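Local coordinates for protein Crov588 (PDB 6NYR) that is of unknown function but folds into a circular leucine-rich repeat solenoid built largely from successive FNIP repeats, at residues N282-I287 with N304-I309; G325-Q330 with G347-Q352; F368-N373 with F390-N395. One frame throughout, in Å; residues are numbered along the deposited sequence.

Contact 1: residues N282-I287 with N304-I309; sequences NNFNQI and NNFNQI
A chi1 of -164° sets CG of Asn285 opposite its own backbone N, and this swings the amide across to the 304-309 loop. There Asn285 OD1 accepts two hydrogen bonds: Asn307 N approaches at 2.8 Å from above one face of the carbonyl plane, and Gln308 NE2 at 3.3 Å from the other face. In the glutamine, chi1 sets CG beside the backbone N and the bend at chi2 (-62°) brings the amide back to Asn285; the two side chains meet at about a right angle, and the acceptor lies nearly in the glutamine amide plane. The oxygen is therefore held from both faces, which restrains the rotation of the Asn285 amide. Near the other end of the contact, Asn305 N donates to Asn282 O at 2.9 Å.

The two loops run almost in the same direction, 8° apart end to end, and matching residues differ by 22 positions. This is the asparagine ladder of a leucine-rich repeat solenoid, in which the side-chain oxygen of one coil's asparagine accepts a backbone N-H of the next.

Phe284 and Phe306 point the same way with their planes nearly parallel, but they meet rim to rim, CD2 of Phe284 lying 3.7 Å from CD1 of Phe306. The Phe306 edge also receives Gln286 O, 3.4 Å from its CE1. Toward the exposed end, Ile287 CD1 packs on Gln308 CB at 3.9 Å and on Ile309 CG2 at 4.0 Å.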
loop_
_atom_site.group_PDB
_atom_site.type_symbol
_atom_site.label_atom_id
_atom_site.label_comp_id
_atom_site.label_asym_id
_atom_site.label_seq_id
_atom_site.Cartn_x
_atom_site.Cartn_y
_atom_site.Cartn_z
ATOM N N ASN A 282 -4.497 -17.426 -15.990
ATOM C CA ASN A 282 -3.299 -17.339 -16.818
ATOM C C ASN A 282 -3.465 -18.077 -18.143
ATOM O O ASN A 282 -3.052 -17.572 -19.193
ATOM C CB ASN A 282 -2.097 -17.894 -16.052
ATOM C CG ASN A 282 -0.778 -17.383 -16.593
ATOM O OD1 ASN A 282 -0.405 -17.675 -17.728
ATOM N ND2 ASN A 282 -0.055 -16.629 -15.773
ATOM N N ASN A 283 -4.080 -19.263 -18.121
ATOM C CA ASN A 283 -4.004 -20.156 -19.267
ATOM C C ASN A 283 -5.142 -20.017 -20.264
ATOM O O ASN A 283 -5.064 -20.623 -21.339
ATOM C CB ASN A 283 -3.980 -21.627 -18.829
ATOM C CG ASN A 283 -2.699 -22.017 -18.151
ATOM O OD1 ASN A 283 -1.748 -21.237 -18.095
ATOM N ND2 ASN A 283 -2.655 -23.237 -17.635
ATOM N N PHE A 284 -6.203 -19.280 -19.948
ATOM C CA PHE A 284 -7.323 -19.217 -20.874
ATOM C C PHE A 284 -6.871 -18.633 -22.207
ATOM O O PHE A 284 -6.321 -17.528 -22.258
ATOM C CB PHE A 284 -8.466 -18.388 -20.305
ATOM C CG PHE A 284 -9.624 -18.252 -21.251
ATOM C CD1 PHE A 284 -10.562 -19.266 -21.369
ATOM C CD2 PHE A 284 -9.773 -17.115 -22.027
ATOM C CE1 PHE A 284 -11.624 -19.148 -22.242
ATOM C CE2 PHE A 284 -10.836 -16.992 -22.902
ATOM C CZ PHE A 284 -11.760 -18.011 -23.009
ATOM N N ASN A 285 -7.124 -19.368 -23.286
ATOM C CA ASN A 285 -6.676 -18.956 -24.611
ATOM C C ASN A 285 -7.604 -19.554 -25.668
ATOM O O ASN A 285 -7.169 -20.154 -26.652
ATOM C CB ASN A 285 -5.216 -19.361 -24.830
ATOM C CG ASN A 285 -4.591 -18.645 -26.009
ATOM O OD1 ASN A 285 -5.143 -17.663 -26.513
ATOM N ND2 ASN A 285 -3.428 -19.115 -26.446
ATOM N N GLN A 286 -8.906 -19.395 -25.466
ATOM C CA GLN A 286 -9.923 -19.871 -26.390
ATOM C C GLN A 286 -10.587 -18.695 -27.094
ATOM O O GLN A 286 -10.725 -17.606 -26.530
ATOM C CB GLN A 286 -10.983 -20.697 -25.654
ATOM C CG GLN A 286 -10.465 -21.970 -24.993
ATOM C CD GLN A 286 -9.848 -22.935 -25.990
ATOM O OE1 GLN A 286 -10.394 -23.160 -27.068
ATOM N NE2 GLN A 286 -8.711 -23.514 -25.631
ATOM N N ILE A 287 -10.985 -18.920 -28.345
ATOM C CA ILE A 287 -11.643 -17.874 -29.116
ATOM C C ILE A 287 -12.993 -17.557 -28.491
ATOM O O ILE A 287 -13.735 -18.458 -28.075
ATOM C CB ILE A 287 -11.792 -18.308 -30.581
ATOM C CG1 ILE A 287 -12.355 -17.168 -31.431
ATOM C CG2 ILE A 287 -12.713 -19.515 -30.697
ATOM C CD1 ILE A 287 -11.360 -16.067 -31.717
ATOM N N ASN A 304 -2.652 -14.027 -18.898
ATOM C CA ASN A 304 -1.404 -13.742 -19.600
ATOM C C ASN A 304 -1.302 -14.491 -20.923
ATOM O O ASN A 304 -0.628 -14.014 -21.841
ATOM C CB ASN A 304 -0.211 -14.064 -18.699
ATOM C CG ASN A 304 0.000 -13.012 -17.621
ATOM O OD1 ASN A 304 -0.177 -11.815 -17.866
ATOM N ND2 ASN A 304 0.388 -13.451 -16.428
ATOM N N ASN A 305 -1.949 -15.651 -21.054
ATOM C CA ASN A 305 -1.819 -16.440 -22.273
ATOM C C ASN A 305 -2.865 -16.122 -23.338
ATOM O O ASN A 305 -2.694 -16.541 -24.490
ATOM C CB ASN A 305 -1.903 -17.941 -21.967
ATOM C CG ASN A 305 -0.703 -18.453 -21.216
ATOM O OD1 ASN A 305 0.205 -17.693 -20.877
ATOM N ND2 ASN A 305 -0.689 -19.755 -20.943
ATOM N N PHE A 306 -3.933 -15.403 -23.004
ATOM C CA PHE A 306 -4.979 -15.163 -23.990
ATOM C C PHE A 306 -4.421 -14.418 -25.196
ATOM O O PHE A 306 -3.797 -13.363 -25.053
ATOM C CB PHE A 306 -6.132 -14.363 -23.391
ATOM C CG PHE A 306 -7.215 -14.053 -24.380
ATOM C CD1 PHE A 306 -8.199 -14.989 -24.660
ATOM C CD2 PHE A 306 -7.243 -12.836 -25.043
ATOM C CE1 PHE A 306 -9.192 -14.715 -25.575
ATOM C CE2 PHE A 306 -8.237 -12.557 -25.960
ATOM C CZ PHE A 306 -9.214 -13.498 -26.226
ATOM N N ASN A 307 -4.662 -14.958 -26.390
ATOM C CA ASN A 307 -4.155 -14.337 -27.607
ATOM C C ASN A 307 -4.987 -14.755 -28.812
ATOM O O ASN A 307 -4.442 -15.097 -29.865
ATOM C CB ASN A 307 -2.683 -14.705 -27.822
ATOM C CG ASN A 307 -2.017 -13.852 -28.893
ATOM O OD1 ASN A 307 -2.529 -12.800 -29.271
ATOM N ND2 ASN A 307 -0.864 -14.303 -29.378
ATOM N N GLN A 308 -6.307 -14.726 -28.669
ATOM C CA GLN A 308 -7.225 -15.038 -29.756
ATOM C C GLN A 308 -7.850 -13.751 -30.278
ATOM O O GLN A 308 -8.126 -12.823 -29.508
ATOM C CB GLN A 308 -8.305 -16.019 -29.301
ATOM C CG GLN A 308 -7.735 -17.346 -28.828
ATOM C CD GLN A 308 -6.990 -18.088 -29.928
ATOM O OE1 GLN A 308 -7.520 -18.306 -31.020
ATOM N NE2 GLN A 308 -5.748 -18.464 -29.650
ATOM N N ILE A 309 -8.047 -13.700 -31.597
ATOM C CA ILE A 309 -8.528 -12.486 -32.233
ATOM C C ILE A 309 -9.948 -12.171 -31.766
ATOM O O ILE A 309 -10.758 -13.067 -31.494
ATOM C CB ILE A 309 -8.449 -12.638 -33.761
ATOM C CG1 ILE A 309 -8.696 -11.295 -34.449
ATOM C CG2 ILE A 309 -9.443 -13.690 -34.246
ATOM C CD1 ILE A 309 -8.071 -11.197 -35.830
#

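Contact 2: residues G325-Q330 with G347-Q352; sequences GDDFNQ and GDDFNQ
Equivalent residues of the two loops lie 22 positions apart, but the nearest CA atoms pair Asp326 with Gly347 (4.5 Å), Asp327 with Asp349 and Asn329 with Phe350, so the second loop is slightly staggered. Asp349 N donates to Asp326 O at 2.8 Å, lying in the carbonyl plane of its acceptor. Beside this bond, Gly347 CA directs a C-H at Gly325 O (3.2 Å), fairly straight at 158° about the hydrogen. A bridging water gives hydrogen bonds to Gly325 O and Phe328 O and accepts one from Gly347 N, so it ties both backbones together.

Asn329 crosses to the second loop because its CG is turned opposite the backbone N (chi1 -164°). Its OD1 accepts from Asn351 N at 2.7 Å, with the donor lifted well out of the carbonyl plane, and more weakly from Gln352 NE2. Another water accepts from Asn329 ND2 and donates to Asn351 O. Phe328 and Phe350 lie alongside each other in the hydrophobic interior, CD2 of Phe328 being 4.0 Å from CD1 of Phe350, while the rim of Phe350 faces Gln330 O.

Two pairs of carboxylates also line up, as expected of an LRR coil repeated with little change. Asp326 and Asp348 are side by side with planes 10° apart, OD1 of Asp326 3.1 Å from OD2 of Asp348; Asp327 OD1 is 3.6 Å from Asp349 OD2, which also accepts from a water bound to Asp327 O. Such close like charges probably raise the proton affinity of these acids; attraction between the loops probably comes mainly from backbone and asparagine bonds, bridging waters and phenylalanine packing.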
loop_
_atom_site.group_PDB
_atom_site.type_symbol
_atom_site.label_atom_id
_atom_site.label_comp_id
_atom_site.label_asym_id
_atom_site.label_seq_id
_atom_site.Cartn_x
_atom_site.Cartn_y
_atom_site.Cartn_z
ATOM N N GLY A 325 -3.652 -9.367 -21.143
ATOM C CA GLY A 325 -2.531 -9.992 -20.483
ATOM C C GLY A 325 -1.268 -9.914 -21.313
ATOM O O GLY A 325 -1.187 -9.214 -22.324
ATOM N N ASP A 326 -0.261 -10.665 -20.861
ATOM C CA ASP A 326 1.071 -10.587 -21.449
ATOM C C ASP A 326 1.058 -10.902 -22.941
ATOM O O ASP A 326 1.721 -10.224 -23.736
ATOM C CB ASP A 326 2.009 -11.550 -20.720
ATOM C CG ASP A 326 2.373 -11.077 -19.332
ATOM O OD1 ASP A 326 2.356 -9.850 -19.090
ATOM O OD2 ASP A 326 2.684 -11.940 -18.481
ATOM N N ASP A 327 0.345 -11.957 -23.336
ATOM C CA ASP A 327 0.544 -12.553 -24.651
ATOM C C ASP A 327 -0.287 -11.931 -25.769
ATOM O O ASP A 327 0.015 -12.177 -26.944
ATOM C CB ASP A 327 0.237 -14.059 -24.600
ATOM C CG ASP A 327 1.312 -14.851 -23.894
ATOM O OD1 ASP A 327 2.250 -14.223 -23.358
ATOM O OD2 ASP A 327 1.224 -16.100 -23.866
ATOM N N PHE A 328 -1.312 -11.140 -25.454
ATOM C CA PHE A 328 -2.220 -10.690 -26.499
ATOM C C PHE A 328 -1.498 -9.803 -27.508
ATOM O O PHE A 328 -0.857 -8.817 -27.137
ATOM C CB PHE A 328 -3.403 -9.932 -25.902
ATOM C CG PHE A 328 -4.427 -9.525 -26.921
ATOM C CD1 PHE A 328 -5.423 -10.407 -27.310
ATOM C CD2 PHE A 328 -4.378 -8.271 -27.509
ATOM C CE1 PHE A 328 -6.364 -10.036 -28.253
ATOM C CE2 PHE A 328 -5.317 -7.903 -28.459
ATOM C CZ PHE A 328 -6.309 -8.788 -28.826
ATOM N N ASN A 329 -1.620 -10.147 -28.793
ATOM C CA ASN A 329 -0.980 -9.377 -29.852
ATOM C C ASN A 329 -1.720 -9.586 -31.165
ATOM O O ASN A 329 -1.088 -9.835 -32.202
ATOM C CB ASN A 329 0.487 -9.789 -30.007
ATOM C CG ASN A 329 1.288 -8.786 -30.810
ATOM O OD1 ASN A 329 0.912 -7.621 -30.916
ATOM N ND2 ASN A 329 2.392 -9.240 -31.394
ATOM N N GLN A 330 -3.045 -9.502 -31.122
ATOM C CA GLN A 330 -3.873 -9.673 -32.304
ATOM C C GLN A 330 -4.248 -8.315 -32.881
ATOM O O GLN A 330 -4.376 -7.325 -32.157
ATOM C CB GLN A 330 -5.136 -10.461 -31.964
ATOM C CG GLN A 330 -4.877 -11.911 -31.598
ATOM C CD GLN A 330 -4.242 -12.693 -32.726
ATOM O OE1 GLN A 330 -4.750 -12.711 -33.845
ATOM N NE2 GLN A 330 -3.115 -13.331 -32.440
ATOM N N GLY A 347 -0.990 -5.514 -22.585
ATOM C CA GLY A 347 0.045 -6.254 -21.901
ATOM C C GLY A 347 1.385 -6.166 -22.609
ATOM O O GLY A 347 1.599 -5.362 -23.519
ATOM N N ASP A 348 2.297 -7.044 -22.188
ATOM C CA ASP A 348 3.687 -6.927 -22.615
ATOM C C ASP A 348 3.829 -7.036 -24.126
ATOM O O ASP A 348 4.559 -6.252 -24.745
ATOM C CB ASP A 348 4.534 -8.003 -21.935
ATOM C CG ASP A 348 4.773 -7.716 -20.473
ATOM O OD1 ASP A 348 4.588 -6.556 -20.061
ATOM O OD2 ASP A 348 5.169 -8.645 -19.741
ATOM N N ASP A 349 3.127 -7.987 -24.744
ATOM C CA ASP A 349 3.420 -8.376 -26.117
ATOM C C ASP A 349 2.743 -7.519 -27.183
ATOM O O ASP A 349 3.202 -7.524 -28.336
ATOM C CB ASP A 349 3.017 -9.842 -26.353
ATOM C CG ASP A 349 3.918 -10.822 -25.634
ATOM O OD1 ASP A 349 4.851 -10.365 -24.940
ATOM O OD2 ASP A 349 3.695 -12.046 -25.765
ATOM N N PHE A 350 1.670 -6.805 -26.846
ATOM C CA PHE A 350 0.909 -6.103 -27.871
ATOM C C PHE A 350 1.800 -5.119 -28.623
ATOM O O PHE A 350 2.421 -4.237 -28.017
ATOM C CB PHE A 350 -0.279 -5.358 -27.272
ATOM C CG PHE A 350 -1.144 -4.694 -28.311
ATOM C CD1 PHE A 350 -1.976 -5.457 -29.114
ATOM C CD2 PHE A 350 -1.114 -3.322 -28.498
ATOM C CE1 PHE A 350 -2.770 -4.864 -30.076
ATOM C CE2 PHE A 350 -1.908 -2.725 -29.463
ATOM C CZ PHE A 350 -2.736 -3.499 -30.249
ATOM N N ASN A 351 1.834 -5.248 -29.950
ATOM C CA ASN A 351 2.663 -4.389 -30.788
ATOM C C ASN A 351 2.153 -4.400 -32.224
ATOM O O ASN A 351 2.914 -4.682 -33.155
ATOM C CB ASN A 351 4.120 -4.852 -30.724
ATOM C CG ASN A 351 5.065 -3.887 -31.397
ATOM O OD1 ASN A 351 4.738 -2.719 -31.592
ATOM N ND2 ASN A 351 6.244 -4.373 -31.768
ATOM N N GLN A 352 0.866 -4.111 -32.406
ATOM C CA GLN A 352 0.257 -4.008 -33.723
ATOM C C GLN A 352 -0.099 -2.563 -34.053
ATOM O O GLN A 352 -0.460 -1.777 -33.172
ATOM C CB GLN A 352 -1.020 -4.857 -33.811
ATOM C CG GLN A 352 -0.822 -6.343 -33.637
ATOM C CD GLN A 352 0.112 -6.938 -34.665
ATOM O OE1 GLN A 352 -0.020 -6.691 -35.862
ATOM N NE2 GLN A 352 1.079 -7.719 -34.197
HETATM O O HOH W 1 -0.988 -7.818 -24.499
HETATM O O HOH W 2 2.213 -12.960 -28.387
HETATM O O HOH W 3 3.998 -7.504 -33.418
#

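Contact 3: residues F368-N373 with F390-N395; sequences FGDDFN and FGCEFN
Phe368 and Phe390 start level, their CA atoms 5.1 Å apart, and the backbones then join through a hydrogen bond from Glu393 N to Asp370 O at 2.9 Å. Gly391 CA adds a C-H contact to Gly369 O at 3.2 Å. The rings of Phe368 and Phe390 have planes 11° apart but are slid so far that they barely overlap, CD2 of Phe368 lying 3.7 Å from CD1 of Phe390. Phe372 and Phe394 repeat the side-by-side placing, with Phe372 CD2 3.9 Å from Phe394 CD1. Within each loop the rings cover one another instead: Phe372 CD2 sits over the centre of Phe368, and Phe390 CE1 over the centre of Phe394. This is consistent with the phenylalanine spine of LRR proteins.

Asn373, with CG opposite its backbone N (chi1 -169°), reaches over to Asn395 N, which donates to Asn373 OD1 at 2.8 Å from above the carbonyl plane; Gln396 NE2 is a second donor to that oxygen. Among the more exposed side chains, Cys392 SG lies 3.5 Å from Asp370 OD1, and Asp371 OD1 is 3.4 Å from Glu393 OE2, the carboxylates steeply inclined to each other.

The loops follow the parallel strands 365-367 and 387-389, and the next coil, entered by strand 409-411, continues the pattern: Phe390 packs on Leu412, Phe394 touches Phe416, and Asn395 OD1 accepts from Asn417 N and Gln418 NE2.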
loop_
_atom_site.group_PDB
_atom_site.type_symbol
_atom_site.label_atom_id
_atom_site.label_comp_id
_atom_site.label_asym_id
_atom_site.label_seq_id
_atom_site.Cartn_x
_atom_site.Cartn_y
_atom_site.Cartn_z
ATOM N N PHE A 368 -0.358 1.399 -22.729
ATOM C CA PHE A 368 0.343 0.416 -23.537
ATOM C C PHE A 368 1.261 -0.419 -22.655
ATOM O O PHE A 368 1.613 -0.033 -21.537
ATOM C CB PHE A 368 1.162 1.081 -24.650
ATOM C CG PHE A 368 0.331 1.617 -25.782
ATOM C CD1 PHE A 368 -0.237 0.755 -26.706
ATOM C CD2 PHE A 368 0.137 2.981 -25.938
ATOM C CE1 PHE A 368 -0.996 1.241 -27.751
ATOM C CE2 PHE A 368 -0.620 3.469 -26.987
ATOM C CZ PHE A 368 -1.185 2.597 -27.893
ATOM N N GLY A 369 1.675 -1.567 -23.191
ATOM C CA GLY A 369 2.582 -2.458 -22.509
ATOM C C GLY A 369 4.021 -2.307 -22.973
ATOM O O GLY A 369 4.392 -1.362 -23.670
ATOM N N ASP A 370 4.840 -3.277 -22.567
ATOM C CA ASP A 370 6.273 -3.211 -22.824
ATOM C C ASP A 370 6.581 -2.951 -24.295
ATOM O O ASP A 370 7.348 -2.042 -24.630
ATOM C CB ASP A 370 6.943 -4.515 -22.382
ATOM C CG ASP A 370 7.056 -4.645 -20.880
ATOM O OD1 ASP A 370 6.709 -3.685 -20.161
ATOM O OD2 ASP A 370 7.527 -5.705 -20.420
ATOM N N ASP A 371 5.997 -3.748 -25.189
ATOM C CA ASP A 371 6.546 -3.883 -26.531
ATOM C C ASP A 371 5.963 -2.924 -27.559
ATOM O O ASP A 371 6.546 -2.782 -28.641
ATOM C CB ASP A 371 6.343 -5.316 -27.042
ATOM C CG ASP A 371 7.322 -6.293 -26.436
ATOM O OD1 ASP A 371 8.194 -5.857 -25.654
ATOM O OD2 ASP A 371 7.215 -7.504 -26.737
ATOM N N PHE A 372 4.826 -2.290 -27.280
ATOM C CA PHE A 372 4.206 -1.457 -28.299
ATOM C C PHE A 372 5.192 -0.414 -28.814
ATOM O O PHE A 372 5.763 0.359 -28.041
ATOM C CB PHE A 372 2.961 -0.747 -27.784
ATOM C CG PHE A 372 2.289 0.079 -28.838
ATOM C CD1 PHE A 372 1.519 -0.530 -29.818
ATOM C CD2 PHE A 372 2.453 1.454 -28.875
ATOM C CE1 PHE A 372 0.905 0.223 -30.800
ATOM C CE2 PHE A 372 1.838 2.210 -29.861
ATOM C CZ PHE A 372 1.066 1.590 -30.821
ATOM N N ASN A 373 5.348 -0.362 -30.136
ATOM C CA ASN A 373 6.341 0.504 -30.760
ATOM C C ASN A 373 5.988 0.711 -32.226
ATOM O O ASN A 373 6.795 0.421 -33.112
ATOM C CB ASN A 373 7.729 -0.118 -30.603
ATOM C CG ASN A 373 8.839 0.832 -30.973
ATOM O OD1 ASN A 373 8.674 2.049 -30.940
ATOM N ND2 ASN A 373 9.988 0.276 -31.333
ATOM N N PHE A 390 2.764 5.210 -22.214
ATOM C CA PHE A 390 3.533 4.331 -23.083
ATOM C C PHE A 390 4.436 3.413 -22.262
ATOM O O PHE A 390 4.849 3.746 -21.148
ATOM C CB PHE A 390 4.390 5.135 -24.069
ATOM C CG PHE A 390 3.601 5.828 -25.145
ATOM C CD1 PHE A 390 3.161 5.131 -26.257
ATOM C CD2 PHE A 390 3.318 7.179 -25.052
ATOM C CE1 PHE A 390 2.441 5.764 -27.251
ATOM C CE2 PHE A 390 2.600 7.823 -26.044
ATOM C CZ PHE A 390 2.157 7.112 -27.146
ATOM N N GLY A 391 4.732 2.242 -22.831
ATOM C CA GLY A 391 5.598 1.261 -22.208
ATOM C C GLY A 391 7.068 1.469 -22.534
ATOM O O GLY A 391 7.484 2.504 -23.057
ATOM N N CYS A 392 7.866 0.437 -22.227
ATOM C CA CYS A 392 9.314 0.607 -22.252
ATOM C C CYS A 392 9.834 0.850 -23.660
ATOM O O CYS A 392 10.780 1.621 -23.856
ATOM C CB CYS A 392 10.028 -0.626 -21.698
ATOM S SG CYS A 392 9.304 -1.388 -20.250
ATOM N N GLU A 393 9.259 0.171 -24.650
ATOM C CA GLU A 393 9.895 0.086 -25.957
ATOM C C GLU A 393 9.331 1.060 -26.984
ATOM O O GLU A 393 9.899 1.169 -28.078
ATOM C CB GLU A 393 9.790 -1.354 -26.490
ATOM C CG GLU A 393 10.354 -2.391 -25.517
ATOM C CD GLU A 393 11.160 -3.484 -26.195
ATOM O OE1 GLU A 393 11.618 -3.280 -27.341
ATOM O OE2 GLU A 393 11.332 -4.556 -25.576
ATOM N N PHE A 394 8.272 1.797 -26.659
ATOM C CA PHE A 394 7.793 2.806 -27.591
ATOM C C PHE A 394 8.870 3.866 -27.799
ATOM O O PHE A 394 9.371 4.463 -26.841
ATOM C CB PHE A 394 6.517 3.468 -27.093
ATOM C CG PHE A 394 5.969 4.483 -28.054
ATOM C CD1 PHE A 394 5.257 4.079 -29.172
ATOM C CD2 PHE A 394 6.183 5.834 -27.855
ATOM C CE1 PHE A 394 4.755 5.005 -30.066
ATOM C CE2 PHE A 394 5.682 6.769 -28.748
ATOM C CZ PHE A 394 4.968 6.354 -29.852
ATOM N N ASN A 395 9.221 4.104 -29.062
ATOM C CA ASN A 395 10.269 5.057 -29.407
ATOM C C ASN A 395 10.058 5.535 -30.837
ATOM O O ASN A 395 10.987 5.513 -31.651
ATOM C CB ASN A 395 11.641 4.408 -29.229
ATOM C CG ASN A 395 12.772 5.405 -29.314
ATOM O OD1 ASN A 395 12.567 6.610 -29.160
ATOM N ND2 ASN A 395 13.980 4.908 -29.550
HETATM O O HOH W 4 2.728 1.843 -19.313
#

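In the fold
The three contacts sample six consecutive coils of one solenoid, and the same loop recurs in each. Centres of contacts 1 and 2 are about 11 Å apart and those of contacts 2 and 3 about 10 Å; the centres of contacts 1 and 3 are about 21 Å apart and their nearest atoms about 10 Å. The asparagine ladder runs between them: Asn307 OD1 lies 2.8 Å from Asn329 N, and Asn351 OD1 lies 2.8 Å from Asn373 N, both probable hydrogen bonds. Backbone links accompany it, Asn304 O to Asp327 N at 2.7 Å and Asp348 O to Asp371 N at 2.9 Å. Glycerol, probably from the crystallisation liquor, lies about 3 Å (nearest atoms) from the side chains of Asn305 in contact 1 and Asp327 in contact 2.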